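Local atomic coordinates of oxidized polyvinyl alcohol hydrolase (Sphingopyxis, PDB entry 3WLA), a protein that hydrolyses beta-diketones such as 4,6-nonanedione, and cleaves oxidized polyvinyl alcohol in the second step of polyvinyl alcohol degradation. Residues Pro52-Val57 with Pro85-Ala90; Trp114-Ala119 with Ile161-Thr166; Ala20-Asp25 with Ala34-Pro39. All blocks are in the same frame, centred on the assembly; numbering follows the deposited sequence.

How the interactions relate
Interactions 1 and 2 sit side by side at a sulfate ion, probably from the crystallisation liquor, their centres about 10 Å apart. Thr56 and Val57 of interaction 1 offer it backbone N-H groups, and Ser162 of interaction 2, the probable nucleophile, reaches it with its hydroxyl. The two also join directly: Trp114 NE1 lies 2.7 Å from Val54 O, a probable hydrogen bond, and Arg87 CG packs 3.4 Å from Trp114 CE2. Interaction 3 lies at the margin of the main sheet, which interaction 1 also reaches, about 14 Å between centres from interaction 1; they meet where Val86 N approaches Ala34 O at 2.9 Å. It does not touch interaction 2, whose nearest atom is about 7 Å away.

Interaction 1: Pro52-Val57 with Pro85-Ala90. With SO4 (sulfate ion), chain D.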
loop_
_atom_site.group_PDB
_atom_site.type_symbol
_atom_site.label_atom_id
_atom_site.label_comp_id
_atom_site.label_asym_id
_atom_site.label_seq_id
_atom_site.Cartn_x
_atom_site.Cartn_y
_atom_site.Cartn_z
ATOM N N PRO A 52 5.452 -1.689 5.787
ATOM C CA PRO A 52 4.590 -0.523 5.951
ATOM C C PRO A 52 5.156 0.739 5.309
ATOM O O PRO A 52 6.320 1.025 5.499
ATOM C CB PRO A 52 4.497 -0.391 7.487
ATOM C CG PRO A 52 5.912 -0.775 7.915
ATOM C CD PRO A 52 6.194 -1.987 7.024
ATOM N N MET A 53 4.319 1.504 4.610
ATOM C CA MET A 53 4.745 2.732 3.922
ATOM C C MET A 53 4.023 3.964 4.357
ATOM O O MET A 53 2.758 3.946 4.483
ATOM C CB MET A 53 4.516 2.598 2.403
ATOM C CG MET A 53 5.492 1.650 1.782
ATOM S SD MET A 53 5.297 1.412 0.047
ATOM C CE MET A 53 3.575 0.476 0.081
ATOM N N VAL A 54 4.803 5.039 4.588
ATOM C CA VAL A 54 4.236 6.336 4.964
ATOM C C VAL A 54 3.639 6.970 3.707
ATOM O O VAL A 54 3.856 6.516 2.587
ATOM C CB VAL A 54 5.314 7.364 5.464
ATOM C CG1 VAL A 54 5.787 7.004 6.873
ATOM C CG2 VAL A 54 6.521 7.329 4.531
ATOM N N GLY A 55 2.941 8.066 3.946
ATOM C CA GLY A 55 2.328 8.832 2.916
ATOM C C GLY A 55 3.097 10.099 2.570
ATOM O O GLY A 55 4.290 10.083 2.246
ATOM N N THR A 56 2.427 11.220 2.659
ATOM C CA THR A 56 3.069 12.450 2.222
ATOM C C THR A 56 3.862 13.208 3.285
ATOM O O THR A 56 4.942 13.783 2.973
ATOM C CB THR A 56 2.018 13.449 1.702
ATOM O OG1 THR A 56 1.175 12.809 0.718
ATOM C CG2 THR A 56 2.733 14.766 1.200
ATOM N N VAL A 57 3.355 13.210 4.521
ATOM C CA VAL A 57 4.010 14.015 5.557
ATOM C C VAL A 57 4.619 13.329 6.769
ATOM O O VAL A 57 5.211 13.995 7.622
ATOM C CB VAL A 57 3.087 15.157 6.022
ATOM C CG1 VAL A 57 2.614 15.965 4.779
ATOM C CG2 VAL A 57 1.906 14.611 6.781
ATOM N N PRO A 85 10.414 1.057 3.730
ATOM C CA PRO A 85 11.186 1.731 2.681
ATOM C C PRO A 85 11.104 3.215 2.771
ATOM O O PRO A 85 10.079 3.760 3.142
ATOM C CB PRO A 85 10.572 1.198 1.403
ATOM C CG PRO A 85 9.083 1.162 1.790
ATOM C CD PRO A 85 9.081 0.635 3.220
ATOM N N VAL A 86 12.211 3.876 2.433
ATOM C CA VAL A 86 12.273 5.318 2.432
ATOM C C VAL A 86 11.892 5.875 1.029
ATOM O O VAL A 86 12.334 5.360 -0.025
ATOM C CB VAL A 86 13.700 5.814 2.832
ATOM C CG1 VAL A 86 13.751 7.344 2.714
ATOM C CG2 VAL A 86 13.986 5.375 4.324
ATOM N N ARG A 87 11.074 6.925 1.020
ATOM C CA ARG A 87 10.610 7.521 -0.256
ATOM C C ARG A 87 11.811 8.172 -1.001
ATOM O O ARG A 87 12.665 8.771 -0.354
ATOM C CB ARG A 87 9.567 8.612 0.028
ATOM C CG ARG A 87 8.203 8.096 0.578
ATOM C CD ARG A 87 7.406 9.220 1.251
ATOM N NE ARG A 87 8.212 9.683 2.389
ATOM C CZ ARG A 87 7.932 10.728 3.159
ATOM N NH1 ARG A 87 6.814 11.449 2.939
ATOM N NH2 ARG A 87 8.801 11.051 4.152
ATOM N N GLN A 88 11.825 8.093 -2.332
ATOM C CA GLN A 88 12.909 8.707 -3.128
ATOM C C GLN A 88 13.140 10.170 -2.739
ATOM O O GLN A 88 14.284 10.595 -2.539
ATOM C CB GLN A 88 12.589 8.666 -4.629
ATOM C CG GLN A 88 12.580 7.312 -5.216
ATOM C CD GLN A 88 12.106 7.293 -6.651
ATOM O OE1 GLN A 88 11.244 6.480 -7.017
ATOM N NE2 GLN A 88 12.676 8.168 -7.486
ATOM N N CYS A 89 12.048 10.934 -2.619
ATOM C CA CYS A 89 12.099 12.365 -2.294
ATOM C C CYS A 89 12.694 12.694 -0.909
ATOM O O CYS A 89 13.111 13.843 -0.667
ATOM C CB CYS A 89 10.661 12.978 -2.392
ATOM S SG CYS A 89 9.501 12.016 -1.292
ATOM N N ALA A 90 12.699 11.732 0.013
ATOM C CA ALA A 90 13.262 11.989 1.340
ATOM C C ALA A 90 14.788 11.835 1.295
ATOM O O ALA A 90 15.462 12.014 2.300
ATOM C CB ALA A 90 12.662 11.009 2.390
HETATM S S SO4 D . -0.418 12.067 4.411
HETATM O O1 SO4 D . -0.315 11.497 3.060
HETATM O O2 SO4 D . 0.879 11.899 5.123
HETATM O O3 SO4 D . -0.648 13.488 4.315
HETATM O O4 SO4 D . -1.498 11.460 5.193
HETATM O O HOH W 1 8.059 4.283 4.904
#
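Pro52, near the end of strand 47-53, turns its carbonyl O to Pro85 CD at 3.6 Å; the same oxygen is hydrogen-bonded to Ser84 OG. At Met53 the contact is apolar: its CG rests on Pro85 CG at 3.6 Å, the two side chains crossing at about a right angle, while its backbone bonds to Gly159 and Ile161 on the strand beyond. A water spans the gap at Val54, giving a proton to Pro85 O at 2.7 Å and receiving only a weak bond from Val54 N. Val54 then covers one face of the Arg87 guanidinium, CG2 standing 3.6 Å from NE, offset toward the rim. The stretch from here to Val57 follows the strand where the oxyanion-hole loop lies in other alpha/beta-hydrolases, and the N-H groups that hold the sulfate are consistent with that role. Arg87 reaches across to it: a bend at chi3 (-62°) brings NH1 round to two carbonyl oxygens, Gly55 O at 3.0 Å and Thr56 O also at 3.0 Å. The first comes in obliquely and the second near the guanidinium plane; both bonds are weak, with N-H...O angles of 130° and 122°, while NH2 binds Gly97 O. A leucine in place of Arg87 would probably leave both carbonyls without their shared donor and the loop less firmly set. On the side of the sulfate, Thr56 N donates to its O1 at 2.8 Å, and Thr56 OG1, also bonded to Trp111 NE1, reaches that same O1. Val57 N makes an almost straight bond to sulfate O2 at 2.9 Å.

Interaction 2: Trp114-Ala119 with Ile161-Thr166. With SO4 (sulfate ion), chain D.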
loop_
_atom_site.group_PDB
_atom_site.type_symbol
_atom_site.label_atom_id
_atom_site.label_comp_id
_atom_site.label_asym_id
_atom_site.label_seq_id
_atom_site.Cartn_x
_atom_site.Cartn_y
_atom_site.Cartn_z
ATOM N N TRP A 114 5.421 8.785 -3.695
ATOM C CA TRP A 114 5.672 7.443 -4.214
ATOM C C TRP A 114 5.264 7.441 -5.656
ATOM O O TRP A 114 4.326 8.153 -6.022
ATOM C CB TRP A 114 4.827 6.354 -3.493
ATOM C CG TRP A 114 5.200 6.118 -2.029
ATOM C CD1 TRP A 114 4.488 6.497 -0.915
ATOM C CD2 TRP A 114 6.359 5.440 -1.551
ATOM N NE1 TRP A 114 5.139 6.092 0.215
ATOM C CE2 TRP A 114 6.286 5.433 -0.129
ATOM C CE3 TRP A 114 7.461 4.831 -2.178
ATOM C CZ2 TRP A 114 7.282 4.830 0.689
ATOM C CZ3 TRP A 114 8.463 4.231 -1.362
ATOM C CH2 TRP A 114 8.356 4.241 0.066
ATOM N N ASN A 115 5.979 6.635 -6.459
ATOM C CA ASN A 115 5.701 6.496 -7.889
ATOM C C ASN A 115 4.455 5.588 -7.886
ATOM O O ASN A 115 4.538 4.399 -8.238
ATOM C CB ASN A 115 6.839 5.754 -8.585
ATOM C CG ASN A 115 8.140 6.577 -8.682
ATOM O OD1 ASN A 115 9.198 6.024 -8.982
ATOM N ND2 ASN A 115 8.058 7.891 -8.473
ATOM N N ASP A 116 3.319 6.155 -7.471
ATOM C CA ASP A 116 2.104 5.372 -7.336
ATOM C C ASP A 116 1.009 5.465 -8.374
ATOM O O ASP A 116 0.008 4.803 -8.241
ATOM C CB ASP A 116 1.485 5.607 -5.949
ATOM C CG ASP A 116 1.160 7.088 -5.685
ATOM O OD1 ASP A 116 0.859 7.837 -6.659
ATOM O OD2 ASP A 116 1.193 7.499 -4.492
ATOM N N GLY A 117 1.189 6.259 -9.420
ATOM C CA GLY A 117 0.118 6.358 -10.401
ATOM C C GLY A 117 0.545 7.245 -11.549
ATOM O O GLY A 117 1.028 8.371 -11.352
ATOM N N ARG A 118 0.367 6.754 -12.768
ATOM C CA ARG A 118 0.791 7.542 -13.918
ATOM C C ARG A 118 0.111 8.938 -13.936
ATOM O O ARG A 118 -1.033 9.082 -13.523
ATOM C CB ARG A 118 0.420 6.792 -15.222
ATOM C CG ARG A 118 -1.095 6.665 -15.418
ATOM C CD ARG A 118 -1.400 5.906 -16.765
ATOM N NE ARG A 118 -2.792 5.487 -16.839
ATOM C CZ ARG A 118 -3.752 6.157 -17.509
ATOM N NH1 ARG A 118 -3.430 7.265 -18.182
ATOM N NH2 ARG A 118 -5.044 5.777 -17.461
ATOM N N ALA A 119 0.823 9.930 -14.424
ATOM C CA ALA A 119 0.274 11.274 -14.553
ATOM C C ALA A 119 -0.886 11.190 -15.581
ATOM O O ALA A 119 -0.869 10.367 -16.512
ATOM C CB ALA A 119 1.333 12.204 -15.036
ATOM N N ILE A 161 -0.321 4.055 4.434
ATOM C CA ILE A 161 -1.327 5.071 4.676
ATOM C C ILE A 161 -1.238 6.151 3.587
ATOM O O ILE A 161 -0.139 6.556 3.188
ATOM C CB ILE A 161 -1.123 5.662 6.096
ATOM C CG1 ILE A 161 -2.090 6.826 6.328
ATOM C CG2 ILE A 161 0.359 6.231 6.261
ATOM C CD1 ILE A 161 -3.639 6.507 6.148
ATOM N N SER A 162 -2.389 6.571 3.044
ATOM C CA SER A 162 -2.428 7.659 2.057
ATOM C C SER A 162 -1.549 7.381 0.802
ATOM O O SER A 162 -1.787 6.390 0.124
ATOM C CB SER A 162 -2.016 8.969 2.790
ATOM O OG SER A 162 -2.306 10.134 2.003
ATOM N N ALA A 163 -0.573 8.226 0.451
ATOM C CA ALA A 163 0.257 7.905 -0.727
ATOM C C ALA A 163 0.851 6.476 -0.556
ATOM O O ALA A 163 1.016 5.747 -1.527
ATOM C CB ALA A 163 1.405 8.967 -0.897
ATOM N N GLY A 164 1.140 6.073 0.683
ATOM C CA GLY A 164 1.658 4.735 0.890
ATOM C C GLY A 164 0.600 3.657 0.604
ATOM O O GLY A 164 0.934 2.551 0.227
ATOM N N GLY A 165 -0.677 3.980 0.805
ATOM C CA GLY A 165 -1.736 3.003 0.500
ATOM C C GLY A 165 -1.903 2.973 -1.018
ATOM O O GLY A 165 -2.141 1.925 -1.607
ATOM N N THR A 166 -1.723 4.133 -1.653
ATOM C CA THR A 166 -1.808 4.246 -3.128
ATOM C C THR A 166 -0.713 3.370 -3.770
ATOM O O THR A 166 -0.950 2.598 -4.728
ATOM C CB THR A 166 -1.576 5.681 -3.611
ATOM O OG1 THR A 166 -2.512 6.572 -2.964
ATOM C CG2 THR A 166 -1.805 5.751 -5.164
HETATM S S SO4 D . -0.418 12.067 4.411
HETATM O O1 SO4 D . -0.315 11.497 3.060
HETATM O O2 SO4 D . 0.879 11.899 5.123
HETATM O O3 SO4 D . -0.648 13.488 4.315
HETATM O O4 SO4 D . -1.498 11.460 5.193
HETATM O O HOH W 2 -1.123 8.996 -3.571
#
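The first turn of helix 163-174, which leaves the probable nucleophile elbow, is flanked by Trp114 and Asp116, resting on Ala163, Gly164 and Thr166. Trp114 brings the pyrrole end of its indole, NE1 being taken up by Val54 O, with CD1 3.6 Å from Ala163 O and 4.0 Å from Ala163 CB, a methyl lying at the edge in the ring plane. Asp116 lies against Thr166, its CG 3.3 Å from Thr166 CG2; chi1 of -56° sets OG1 beside the backbone N and the methyl opposite that N, against the carboxylate. A Gly-Ile-Ser-Ala-Gly sequence and a strained Ser162 backbone (phi 57°) between strand and helix fit the elbow of alpha/beta-hydrolases. Ser162 OG meets sulfate O1 at 2.6 Å and is also hydrogen-bonded to His285 NE2, consistent with a charge relay. Between Asp116 and Thr166 a water donates to Asp116 OD2 at 2.9 Å and hydrogen-bonds to Thr166 OG1 at 2.9 Å. The carboxylate's other oxygen, OD1, is bonded to Tyr190 OH, and Thr166 OG1 to Glu188 N. Asp116 OD2 also stands 3.4 Å from Ala163 O, a close approach of two acceptors without a bond.

Interaction 3: Ala20-Asp25 with Ala34-Pro39; sequences AGLNTD and AFVVVP
The Phe35 ring is covered over one face by Asn23 CB, which stands 3.9 Å from the ring centroid in a CH-pi contact, and has Val37 CG2 at its edge, in plane. The ring reaches this place because CG of Phe35 sits between the backbone N and the carbonyl carbon (chi1 56°). On the other face of the sheet Leu22 and Val36, a non-hydrogen-bonded pair, meet through CD1 and CG2 at 3.9 Å. The Asn23 amide continues the stack on Phe35, its CG 3.7 Å from Phe35 CE2 and its plane only 10° from that of the ring, while ND2 touches Val37 CG2 at 3.7 Å.

Outward from these side chains the backbones join as an antiparallel hairpin. Gly21 and Val37 form one hydrogen-bonded pair, with Gly21 N 2.8 Å from Val37 O; the returning N-H of Val37 is tilted 33° from the carbonyl plane of Gly21. Asn23 and Phe35 form the other, with Asn23 N 2.8 Å from Phe35 O, and Ala34 CA adds a C-H contact to Asn23 O at 3.0 Å. The backbone of Gly21 takes angles that would jam a beta carbon against the carbonyl before it, so glycine suits the position.

At the polar edge the Asn23 amide turns back along its own strand, ND2 giving a weak bond to Gly21 O at 2.8 Å and another bond to Lys19 O. The hairpin forms the first two strands, at the margin of the alpha/beta-hydrolase sheet: strand 21-28 is outermost, and strand 31-38 pairs on its other side with strand 81-85, while Phe35 and Val37 pack on helix 133-145 and Val36 on helix 60-65.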
loop_
_atom_site.group_PDB
_atom_site.type_symbol
_atom_site.label_atom_id
_atom_site.label_comp_id
_atom_site.label_asym_id
_atom_site.label_seq_id
_atom_site.Cartn_x
_atom_site.Cartn_y
_atom_site.Cartn_z
ATOM N N ALA A 20 20.475 -4.890 10.181
ATOM C CA ALA A 20 19.415 -4.433 11.035
ATOM C C ALA A 20 19.463 -2.926 11.095
ATOM O O ALA A 20 20.542 -2.317 11.057
ATOM C CB ALA A 20 19.573 -5.014 12.441
ATOM N N GLY A 21 18.295 -2.307 11.186
ATOM C CA GLY A 21 18.259 -0.856 11.266
ATOM C C GLY A 21 18.262 -0.150 9.916
ATOM O O GLY A 21 17.752 -0.672 8.905
ATOM N N LEU A 22 18.810 1.052 9.886
ATOM C CA LEU A 22 18.843 1.814 8.648
ATOM C C LEU A 22 19.842 1.284 7.650
ATOM O O LEU A 22 21.019 1.023 8.007
ATOM C CB LEU A 22 19.169 3.299 8.887
ATOM C CG LEU A 22 19.269 4.131 7.596
ATOM C CD1 LEU A 22 17.884 4.056 6.846
ATOM C CD2 LEU A 22 19.614 5.586 7.919
ATOM N N ASN A 23 19.360 1.123 6.419
ATOM C CA ASN A 23 20.170 0.715 5.281
ATOM C C ASN A 23 20.083 1.859 4.244
ATOM O O ASN A 23 18.962 2.322 3.916
ATOM C CB ASN A 23 19.613 -0.551 4.639
ATOM C CG ASN A 23 19.768 -1.769 5.516
ATOM O OD1 ASN A 23 20.495 -2.710 5.163
ATOM N ND2 ASN A 23 19.080 -1.773 6.657
ATOM N N THR A 24 21.248 2.298 3.731
ATOM C CA THR A 24 21.326 3.353 2.714
ATOM C C THR A 24 22.132 2.873 1.512
ATOM O O THR A 24 22.801 1.836 1.557
ATOM C CB THR A 24 21.950 4.658 3.281
ATOM O OG1 THR A 24 23.245 4.366 3.869
ATOM C CG2 THR A 24 21.008 5.264 4.355
ATOM N N ASP A 25 22.005 3.572 0.398
ATOM C CA ASP A 25 22.725 3.201 -0.819
ATOM C C ASP A 25 22.428 1.863 -1.470
ATOM O O ASP A 25 23.303 1.220 -2.065
ATOM C CB ASP A 25 24.244 3.335 -0.598
ATOM C CG ASP A 25 24.665 4.782 -0.398
ATOM O OD1 ASP A 25 23.973 5.674 -0.943
ATOM O OD2 ASP A 25 25.681 5.033 0.294
ATOM N N ALA A 34 17.015 3.677 0.359
ATOM C CA ALA A 34 17.184 3.395 1.769
ATOM C C ALA A 34 15.935 2.718 2.357
ATOM O O ALA A 34 14.815 2.873 1.822
ATOM C CB ALA A 34 17.485 4.712 2.513
ATOM N N PHE A 35 16.135 1.993 3.454
ATOM C CA PHE A 35 15.032 1.277 4.136
ATOM C C PHE A 35 15.460 0.823 5.537
ATOM O O PHE A 35 16.667 0.660 5.824
ATOM C CB PHE A 35 14.539 0.091 3.286
ATOM C CG PHE A 35 15.612 -0.903 2.919
ATOM C CD1 PHE A 35 16.267 -0.831 1.705
ATOM C CD2 PHE A 35 15.948 -1.948 3.811
ATOM C CE1 PHE A 35 17.268 -1.801 1.344
ATOM C CE2 PHE A 35 16.919 -2.915 3.491
ATOM C CZ PHE A 35 17.584 -2.852 2.262
ATOM N N VAL A 36 14.477 0.676 6.433
ATOM C CA VAL A 36 14.753 0.291 7.807
ATOM C C VAL A 36 14.315 -1.157 8.043
ATOM O O VAL A 36 13.193 -1.531 7.750
ATOM C CB VAL A 36 14.047 1.287 8.755
ATOM C CG1 VAL A 36 14.290 0.955 10.197
ATOM C CG2 VAL A 36 14.565 2.705 8.477
ATOM N N VAL A 37 15.228 -1.979 8.558
ATOM C CA VAL A 37 14.959 -3.400 8.822
ATOM C C VAL A 37 14.789 -3.627 10.329
ATOM O O VAL A 37 15.641 -3.203 11.126
ATOM C CB VAL A 37 16.135 -4.278 8.296
ATOM C CG1 VAL A 37 15.913 -5.786 8.675
ATOM C CG2 VAL A 37 16.207 -4.159 6.767
ATOM N N VAL A 38 13.659 -4.219 10.720
ATOM C CA VAL A 38 13.388 -4.526 12.157
ATOM C C VAL A 38 13.081 -6.010 12.176
ATOM O O VAL A 38 11.941 -6.413 11.993
ATOM C CB VAL A 38 12.162 -3.742 12.708
ATOM C CG1 VAL A 38 12.080 -3.902 14.241
ATOM C CG2 VAL A 38 12.293 -2.246 12.363
ATOM N N PRO A 39 14.103 -6.864 12.377
ATOM C CA PRO A 39 13.824 -8.306 12.382
ATOM C C PRO A 39 13.087 -8.812 13.608
ATOM O O PRO A 39 13.090 -8.189 14.649
ATOM C CB PRO A 39 15.213 -8.924 12.247
ATOM C CG PRO A 39 16.043 -8.038 13.113
ATOM C CD PRO A 39 15.498 -6.594 12.753
#